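Local coordinates for purine-binding protein BAB2_0673 (Brucella melitensis biovar Abortus, PDB 3S99) that binds adenine and probably other purines such as guanine, and may take part in their uptake as a component of an ABC-type system, at residues I90-F95 with D99-V104; V141-M146 with P179-K184; D238-K241 with T246-T249. All coordinates share one frame; numbering follows the deposited sequence.

Contact 1. Residues I90-F95 with D99-V104; sequences IFTTSF and DPTVKV. With ADE (adenine), chain T.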
loop_
_atom_site.group_PDB
_atom_site.type_symbol
_atom_site.label_atom_id
_atom_site.label_comp_id
_atom_site.label_asym_id
_atom_site.label_seq_id
_atom_site.Cartn_x
_atom_site.Cartn_y
_atom_site.Cartn_z
ATOM N N ILE A 90 16.718 -4.462 11.246
ATOM C CA ILE A 90 15.535 -3.736 11.725
ATOM C C ILE A 90 14.701 -3.233 10.545
ATOM O O ILE A 90 15.227 -2.491 9.683
ATOM C CB ILE A 90 15.945 -2.535 12.562
ATOM C CG1 ILE A 90 16.737 -2.975 13.799
ATOM C CG2 ILE A 90 14.681 -1.666 12.985
ATOM C CD1 ILE A 90 17.153 -1.786 14.678
ATOM N N PHE A 91 13.426 -3.629 10.510
ATOM C CA PHE A 91 12.482 -3.215 9.471
ATOM C C PHE A 91 11.611 -2.093 10.020
ATOM O O PHE A 91 10.952 -2.256 11.061
ATOM C CB PHE A 91 11.592 -4.381 9.048
ATOM C CG PHE A 91 12.322 -5.484 8.331
ATOM C CD1 PHE A 91 12.426 -5.469 6.932
ATOM C CD2 PHE A 91 12.877 -6.532 9.018
ATOM C CE1 PHE A 91 13.105 -6.462 6.267
ATOM C CE2 PHE A 91 13.535 -7.555 8.341
ATOM C CZ PHE A 91 13.643 -7.511 6.960
ATOM N N THR A 92 11.626 -0.951 9.343
ATOM C CA THR A 92 10.823 0.215 9.704
ATOM C C THR A 92 9.693 0.312 8.687
ATOM O O THR A 92 9.931 0.511 7.501
ATOM C CB THR A 92 11.679 1.483 9.876
ATOM O OG1 THR A 92 12.427 1.753 8.696
ATOM C CG2 THR A 92 12.644 1.300 11.079
ATOM N N THR A 93 8.469 0.023 9.139
ATOM C CA THR A 93 7.402 -0.398 8.199
ATOM C C THR A 93 6.393 0.670 7.790
ATOM O O THR A 93 5.262 0.367 7.404
ATOM C CB THR A 93 6.667 -1.666 8.708
ATOM O OG1 THR A 93 5.955 -1.363 9.917
ATOM C CG2 THR A 93 7.662 -2.832 8.981
ATOM N N SER A 94 6.814 1.915 7.770
ATOM C CA SER A 94 5.956 3.009 7.351
ATOM C C SER A 94 6.781 4.123 6.742
ATOM O O SER A 94 7.894 4.371 7.164
ATOM C CB SER A 94 5.158 3.547 8.542
ATOM O OG SER A 94 4.254 4.564 8.141
ATOM N N PHE A 95 6.199 4.816 5.774
ATOM C CA PHE A 95 6.854 5.881 5.039
ATOM C C PHE A 95 7.477 6.959 5.916
ATOM O O PHE A 95 8.591 7.384 5.664
ATOM C CB PHE A 95 5.865 6.544 4.071
ATOM C CG PHE A 95 6.484 7.622 3.230
ATOM C CD1 PHE A 95 7.518 7.324 2.348
ATOM C CD2 PHE A 95 6.023 8.927 3.297
ATOM C CE1 PHE A 95 8.109 8.316 1.564
ATOM C CE2 PHE A 95 6.603 9.938 2.505
ATOM C CZ PHE A 95 7.641 9.611 1.619
ATOM N N ASP A 99 13.220 9.363 7.368
ATOM C CA ASP A 99 14.269 10.200 7.943
ATOM C C ASP A 99 14.765 9.709 9.303
ATOM O O ASP A 99 15.967 9.705 9.553
ATOM C CB ASP A 99 13.792 11.673 7.994
ATOM C CG ASP A 99 13.637 12.272 6.613
ATOM O OD1 ASP A 99 14.038 11.607 5.629
ATOM O OD2 ASP A 99 13.128 13.409 6.505
ATOM N N PRO A 100 13.851 9.272 10.183
ATOM C CA PRO A 100 14.302 8.642 11.422
ATOM C C PRO A 100 15.238 7.452 11.198
ATOM O O PRO A 100 16.201 7.310 11.934
ATOM C CB PRO A 100 13.002 8.176 12.050
ATOM C CG PRO A 100 12.041 9.237 11.691
ATOM C CD PRO A 100 12.411 9.597 10.251
ATOM N N THR A 101 14.984 6.646 10.155
ATOM C CA THR A 101 15.818 5.464 9.907
ATOM C C THR A 101 17.191 5.882 9.371
ATOM O O THR A 101 18.213 5.313 9.757
ATOM C CB THR A 101 15.133 4.504 8.912
ATOM O OG1 THR A 101 13.818 4.145 9.396
ATOM C CG2 THR A 101 15.988 3.254 8.687
ATOM N N VAL A 102 17.212 6.871 8.481
ATOM C CA VAL A 102 18.476 7.408 7.960
ATOM C C VAL A 102 19.314 7.973 9.119
ATOM O O VAL A 102 20.510 7.720 9.213
ATOM C CB VAL A 102 18.246 8.492 6.877
ATOM C CG1 VAL A 102 19.555 9.208 6.525
ATOM C CG2 VAL A 102 17.587 7.895 5.613
ATOM N N LYS A 103 18.676 8.706 10.009
ATOM C CA LYS A 103 19.376 9.288 11.135
ATOM C C LYS A 103 19.930 8.233 12.065
ATOM O O LYS A 103 21.121 8.300 12.434
ATOM C CB LYS A 103 18.493 10.230 11.934
ATOM C CG LYS A 103 19.231 10.916 13.115
ATOM C CD LYS A 103 18.256 11.640 14.040
ATOM C CE LYS A 103 18.927 12.131 15.347
ATOM N NZ LYS A 103 18.241 13.374 15.845
ATOM N N VAL A 104 19.082 7.286 12.467
ATOM C CA VAL A 104 19.498 6.303 13.449
ATOM C C VAL A 104 20.561 5.378 12.875
ATOM O O VAL A 104 21.505 5.021 13.554
ATOM C CB VAL A 104 18.312 5.492 14.023
ATOM C CG1 VAL A 104 18.831 4.372 14.897
ATOM C CG2 VAL A 104 17.348 6.437 14.808
HETATM N N9 ADE T . 3.776 3.855 4.646
HETATM C C8 ADE T . 3.625 3.741 3.281
HETATM N N7 ADE T . 2.457 3.293 2.890
HETATM C C5 ADE T . 1.832 3.122 4.131
HETATM C C6 ADE T . 0.568 2.676 4.403
HETATM N N6 ADE T . -0.187 2.320 3.353
HETATM N N1 ADE T . 0.181 2.592 5.717
HETATM C C2 ADE T . 1.047 2.968 6.675
HETATM N N3 ADE T . 2.293 3.419 6.533
HETATM C C4 ADE T . 2.603 3.462 5.216
#
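Thr-92, at the end of strand 89-92, meets Thr-101 of helix 98-105 within the beta-alpha-beta unit completed by strand 112-116. Along 99-104, Asp-99 comes first: its carboxylate forms a salt bridge with Lys-120, and its O accepts Lys-103 N at 2.9 Å, as in a regular helix. Pro-100 O takes Val-104 N in the same way. Thr-101 makes the cross-segment contact. Its OG1 hydrogen-bonds Thr-92 OG1 at 2.9 Å, and also Tyr-97 O, just ahead of the helix, while Thr-92 OG1 has a further, weak bond to Glu-114 O. The two side chains slide past each other in opposite directions, and Thr-92 CG2 lies 3.5 Å from Thr-101 OG1. Thr-101 CG2, placed anti to its own N, comes within 3.9 Å of Thr-92 OG1. Farther on, Val-104 packs against Ile-79 of helix 73-84, which Thr-92 also touches. Past Thr-92 the chain leaves the sheet and enters the ligand pocket, where Phe-95 N is 2.8 Å from adenine N9 and Ser-94 OG hydrogen-bonds adenine N3 at 2.8 Å.

Contact 2. Residues V141-M146 with P179-K184; sequences VIAAKM and PDFRVK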
loop_
_atom_site.group_PDB
_atom_site.type_symbol
_atom_site.label_atom_id
_atom_site.label_comp_id
_atom_site.label_asym_id
_atom_site.label_seq_id
_atom_site.Cartn_x
_atom_site.Cartn_y
_atom_site.Cartn_z
ATOM N N VAL A 141 -10.842 -0.783 -12.594
ATOM C CA VAL A 141 -11.553 -1.518 -13.643
ATOM C C VAL A 141 -12.803 -2.168 -13.037
ATOM O O VAL A 141 -13.903 -2.051 -13.577
ATOM C CB VAL A 141 -10.653 -2.569 -14.298
ATOM C CG1 VAL A 141 -11.473 -3.469 -15.229
ATOM C CG2 VAL A 141 -9.501 -1.876 -15.066
ATOM N N ILE A 142 -12.627 -2.850 -11.912
ATOM C CA ILE A 142 -13.734 -3.554 -11.259
ATOM C C ILE A 142 -14.788 -2.551 -10.824
ATOM O O ILE A 142 -15.976 -2.769 -11.045
ATOM C CB ILE A 142 -13.266 -4.381 -10.022
ATOM C CG1 ILE A 142 -12.327 -5.542 -10.456
ATOM C CG2 ILE A 142 -14.455 -4.932 -9.285
ATOM C CD1 ILE A 142 -11.386 -6.062 -9.330
ATOM N N ALA A 143 -14.348 -1.456 -10.208
ATOM C CA ALA A 143 -15.252 -0.452 -9.707
ATOM C C ALA A 143 -16.139 0.105 -10.815
ATOM O O ALA A 143 -17.335 0.279 -10.621
ATOM C CB ALA A 143 -14.495 0.675 -9.017
ATOM N N ALA A 144 -15.548 0.384 -11.967
ATOM C CA ALA A 144 -16.306 0.910 -13.108
ATOM C C ALA A 144 -17.297 -0.102 -13.698
ATOM O O ALA A 144 -18.361 0.290 -14.175
ATOM C CB ALA A 144 -15.382 1.429 -14.158
ATOM N N LYS A 145 -16.964 -1.395 -13.666
ATOM C CA LYS A 145 -17.940 -2.425 -14.023
ATOM C C LYS A 145 -19.028 -2.595 -12.991
ATOM O O LYS A 145 -20.143 -2.863 -13.386
ATOM C CB LYS A 145 -17.301 -3.791 -14.287
ATOM C CG LYS A 145 -16.369 -3.818 -15.479
ATOM C CD LYS A 145 -17.114 -3.587 -16.771
ATOM C CE LYS A 145 -16.264 -3.887 -18.006
ATOM N NZ LYS A 145 -16.941 -3.421 -19.271
ATOM N N MET A 146 -18.731 -2.428 -11.690
ATOM C CA MET A 146 -19.706 -2.709 -10.653
ATOM C C MET A 146 -20.624 -1.525 -10.284
ATOM O O MET A 146 -21.816 -1.709 -10.005
ATOM C CB MET A 146 -19.009 -3.214 -9.388
ATOM C CG MET A 146 -18.236 -4.564 -9.553
ATOM S SD MET A 146 -19.263 -5.973 -10.027
ATOM C CE MET A 146 -20.366 -6.020 -8.602
ATOM N N PRO A 179 -15.723 6.422 -18.832
ATOM C CA PRO A 179 -14.917 7.646 -18.909
ATOM C C PRO A 179 -15.384 8.694 -17.922
ATOM O O PRO A 179 -14.628 9.617 -17.590
ATOM C CB PRO A 179 -15.180 8.150 -20.323
ATOM C CG PRO A 179 -16.579 7.601 -20.649
ATOM C CD PRO A 179 -16.552 6.227 -20.044
ATOM N N ASP A 180 -16.637 8.573 -17.493
ATOM C CA ASP A 180 -17.247 9.538 -16.619
ATOM C C ASP A 180 -17.160 9.172 -15.149
ATOM O O ASP A 180 -17.716 9.876 -14.335
ATOM C CB ASP A 180 -18.708 9.776 -17.054
ATOM C CG ASP A 180 -18.790 10.458 -18.404
ATOM O OD1 ASP A 180 -17.760 11.026 -18.799
ATOM O OD2 ASP A 180 -19.852 10.428 -19.075
ATOM N N PHE A 181 -16.402 8.123 -14.808
ATOM C CA PHE A 181 -16.281 7.675 -13.433
ATOM C C PHE A 181 -15.778 8.822 -12.529
ATOM O O PHE A 181 -14.873 9.600 -12.915
ATOM C CB PHE A 181 -15.335 6.453 -13.315
ATOM C CG PHE A 181 -15.536 5.658 -12.056
ATOM C CD1 PHE A 181 -14.731 5.868 -10.929
ATOM C CD2 PHE A 181 -16.546 4.726 -11.984
ATOM C CE1 PHE A 181 -14.922 5.160 -9.777
ATOM C CE2 PHE A 181 -16.752 3.990 -10.798
ATOM C CZ PHE A 181 -15.939 4.209 -9.695
ATOM N N ARG A 182 -16.354 8.905 -11.328
ATOM C CA ARG A 182 -15.952 9.906 -10.351
ATOM C C ARG A 182 -15.574 9.251 -9.040
ATOM O O ARG A 182 -16.076 8.188 -8.705
ATOM C CB ARG A 182 -17.078 10.911 -10.066
ATOM C CG ARG A 182 -17.772 11.485 -11.281
ATOM C CD ARG A 182 -16.897 12.417 -12.075
ATOM N NE ARG A 182 -17.561 12.705 -13.351
ATOM C CZ ARG A 182 -17.012 13.348 -14.377
ATOM N NH1 ARG A 182 -15.772 13.840 -14.297
ATOM N NH2 ARG A 182 -17.721 13.508 -15.489
ATOM N N VAL A 183 -14.664 9.902 -8.314
ATOM C CA VAL A 183 -14.408 9.598 -6.893
ATOM C C VAL A 183 -14.686 10.810 -6.011
ATOM O O VAL A 183 -14.501 11.954 -6.432
ATOM C CB VAL A 183 -12.959 9.135 -6.636
ATOM C CG1 VAL A 183 -12.733 7.759 -7.275
ATOM C CG2 VAL A 183 -11.976 10.169 -7.155
ATOM N N LYS A 184 -15.152 10.535 -4.790
ATOM C CA LYS A 184 -15.257 11.537 -3.731
ATOM C C LYS A 184 -14.209 11.190 -2.680
ATOM O O LYS A 184 -14.216 10.091 -2.124
ATOM C CB LYS A 184 -16.652 11.533 -3.110
ATOM C CG LYS A 184 -17.791 11.957 -4.065
ATOM C CD LYS A 184 -18.999 12.520 -3.288
ATOM C CE LYS A 184 -20.082 13.082 -4.196
ATOM N NZ LYS A 184 -21.005 12.019 -4.675
#
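In the lobe built on the mixed sheet, the last turn of helix 132-146 packs against the entry to the outermost strand 182-187, where Phe-181 lies against Ala-143 and Ala-144. The backbones approach most closely between Ala-144 CA and Phe-181 CA, at 6.8 Å. No hydrogen bond links the segments; the contact is van der Waals packing, and Phe-181 supplies about half of the 115 Å² buried. The ring meets the helix obliquely, through CD2, CE2 and CZ. Its far end, CZ, rests 3.9 Å from Ala-143 CB, and CE2 stands equally far from Ala-144 CA. Nearer the root of the side chain, CD2 comes to 4.1 Å from Ala-144 CB. CE2 also approaches Ala-143 O at 3.8 Å, a distance of packing and not of bonding. Two successive alanines thus meet the ring together; their methyl groups and backbone form the surface on which it lies. With chi1 at -160° the ring extends on the side away from the Phe-181 N and reaches the helix. Helical bonding continues to Met-146, whose N bonds Ile-142 O at 2.8 Å. Around the pair, Ala-174 of helix 161-175 also touches Phe-181, while Phe-170 of that helix touches Ala-143 and Val-183; Phe-233 of strand 231-236 packs on Ala-143. Directly after Phe-181, Arg-182 pairs through its backbone with Gly-150 and Ala-152, bringing the chain into the sheet beside strand 151-156. Far from the adenine site, helix 132-146 thus packs on the loop that leads from crossover helix 161-175 into strand 182-187, in an alpha/beta lobe like those of type I periplasmic binding proteins.

Contact 3. Residues D238-K241 with T246-T249; sequences DMIK and TQLT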
loop_
_atom_site.group_PDB
_atom_site.type_symbol
_atom_site.label_atom_id
_atom_site.label_comp_id
_atom_site.label_asym_id
_atom_site.label_seq_id
_atom_site.Cartn_x
_atom_site.Cartn_y
_atom_site.Cartn_z
ATOM N N ASP A 238 -6.103 -9.268 2.688
ATOM C CA ASP A 238 -7.410 -9.757 2.246
ATOM C C ASP A 238 -8.363 -9.611 3.427
ATOM O O ASP A 238 -8.225 -10.325 4.402
ATOM C CB ASP A 238 -7.333 -11.210 1.740
ATOM C CG ASP A 238 -8.673 -11.720 1.202
ATOM O OD1 ASP A 238 -9.690 -10.985 1.325
ATOM O OD2 ASP A 238 -8.709 -12.866 0.671
ATOM N N MET A 239 -9.322 -8.677 3.324
ATOM C CA MET A 239 -10.252 -8.364 4.414
ATOM C C MET A 239 -11.612 -9.021 4.262
ATOM O O MET A 239 -12.601 -8.561 4.865
ATOM C CB MET A 239 -10.452 -6.846 4.529
ATOM C CG MET A 239 -9.191 -6.079 4.853
ATOM S SD MET A 239 -9.487 -4.282 4.898
ATOM C CE MET A 239 -8.001 -3.785 5.781
ATOM N N ILE A 240 -11.664 -10.102 3.489
ATOM C CA ILE A 240 -12.914 -10.793 3.189
ATOM C C ILE A 240 -13.696 -11.177 4.466
ATOM O O ILE A 240 -14.924 -11.018 4.487
ATOM C CB ILE A 240 -12.669 -12.055 2.311
ATOM C CG1 ILE A 240 -13.986 -12.660 1.782
ATOM C CG2 ILE A 240 -11.859 -13.118 3.079
ATOM C CD1 ILE A 240 -14.700 -11.864 0.717
ATOM N N LYS A 241 -12.997 -11.644 5.514
ATOM C CA LYS A 241 -13.681 -12.101 6.737
ATOM C C LYS A 241 -14.507 -10.988 7.385
ATOM O O LYS A 241 -15.505 -11.273 8.036
ATOM C CB LYS A 241 -12.705 -12.691 7.772
ATOM N N THR A 246 -19.380 -8.540 0.565
ATOM C CA THR A 246 -19.227 -7.228 -0.087
ATOM C C THR A 246 -17.809 -6.857 -0.512
ATOM O O THR A 246 -17.647 -5.962 -1.344
ATOM C CB THR A 246 -19.820 -6.091 0.762
ATOM O OG1 THR A 246 -19.249 -6.136 2.069
ATOM C CG2 THR A 246 -21.352 -6.211 0.840
ATOM N N GLN A 247 -16.778 -7.523 0.008
ATOM C CA GLN A 247 -15.449 -7.286 -0.537
ATOM C C GLN A 247 -15.372 -7.833 -1.952
ATOM O O GLN A 247 -15.721 -8.990 -2.204
ATOM C CB GLN A 247 -14.315 -7.868 0.302
ATOM C CG GLN A 247 -12.923 -7.415 -0.248
ATOM C CD GLN A 247 -11.750 -8.076 0.442
ATOM O OE1 GLN A 247 -11.163 -7.498 1.351
ATOM N NE2 GLN A 247 -11.385 -9.290 -0.002
ATOM N N LEU A 248 -14.880 -7.009 -2.870
ATOM C CA LEU A 248 -14.715 -7.401 -4.282
ATOM C C LEU A 248 -13.351 -8.047 -4.505
ATOM O O LEU A 248 -13.223 -9.034 -5.209
ATOM C CB LEU A 248 -14.867 -6.175 -5.159
ATOM C CG LEU A 248 -16.258 -5.520 -5.124
ATOM C CD1 LEU A 248 -16.221 -4.080 -5.603
ATOM C CD2 LEU A 248 -17.257 -6.337 -5.957
ATOM N N THR A 249 -12.330 -7.461 -3.901
ATOM C CA THR A 249 -10.977 -7.991 -3.880
ATOM C C THR A 249 -10.177 -7.052 -2.984
ATOM O O THR A 249 -10.747 -6.200 -2.298
ATOM C CB THR A 249 -10.324 -8.087 -5.313
ATOM O OG1 THR A 249 -9.028 -8.683 -5.219
ATOM C CG2 THR A 249 -10.218 -6.717 -5.987
#
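Gln-247 grips the loop at 238-241 with both ends of its amide. NE2 donates to Asp-238 OD1 at 2.7 Å, with a nearly straight N-H...O angle of 159°, while OE1 accepts Met-239 N at 2.9 Å through a lone pair lying in the carbonyl plane. The second bond is more bent, at 131°. Using donor and acceptor together settles which way round the amide sits and fixes its rotation. Asp-238 OD1 lies close to the amide plane of Gln-247, but NE2 comes to it on the syn side and tilted out of the carboxylate plane; from the opposite face of that plane Ile-240 N also donates to OD1, at 3.1 Å. This last bond closes an Asx turn, so a single carboxylate oxygen both shapes the loop and receives the strand's side chain.

Apolar atoms of Met-239 and Ile-240 lie against the amide and its chain. Met-239 CB is 3.3 Å from Gln-247 OE1, and Ile-240 crosses the glutamine at about a right angle, its CB 3.8 Å from NE2 and its CD1 4.0 Å from Gln-247 CB. What delivers the amide is a fully extended side chain, with CG anti to the Gln-247 N (chi1 -173°).

Further out, Gln-247 O is bonded by Thr-291 OG1 and Asn-292 ND2, which hold the strand's backbone. Ile-222 of helix 220-227 touches both Met-239 and Gln-247. The contact thus ties the loop leaving strand 231-236 to the start of its parallel neighbour 247-253, whose Leu-248 and Thr-249 point away from the loop and pack on helix 132-146 and strand 231-236.

Contact 1 belongs to the lobe of the parallel sheet, contacts 2 and 3 to that of the mixed sheet, on the other side of the chain's centre. Centres of contacts 1 and 3 are 31 Å apart, those of contacts 1 and 2 36 Å. Adenine is touched directly at contact 1; contact 3 lies near the pocket without touching the ligand, the Met-239 side chain about 10 Å from adenine and about 7 Å from the side chains of Trp-42 and Asp-217, both adenine-binding. Contact 2 lies away from the pocket yet joins contact 3: Ile-142 CD1 packs 3.6 Å from Thr-249 CG2, and Met-146 CE lies 4.1 Å from Leu-248 CD2.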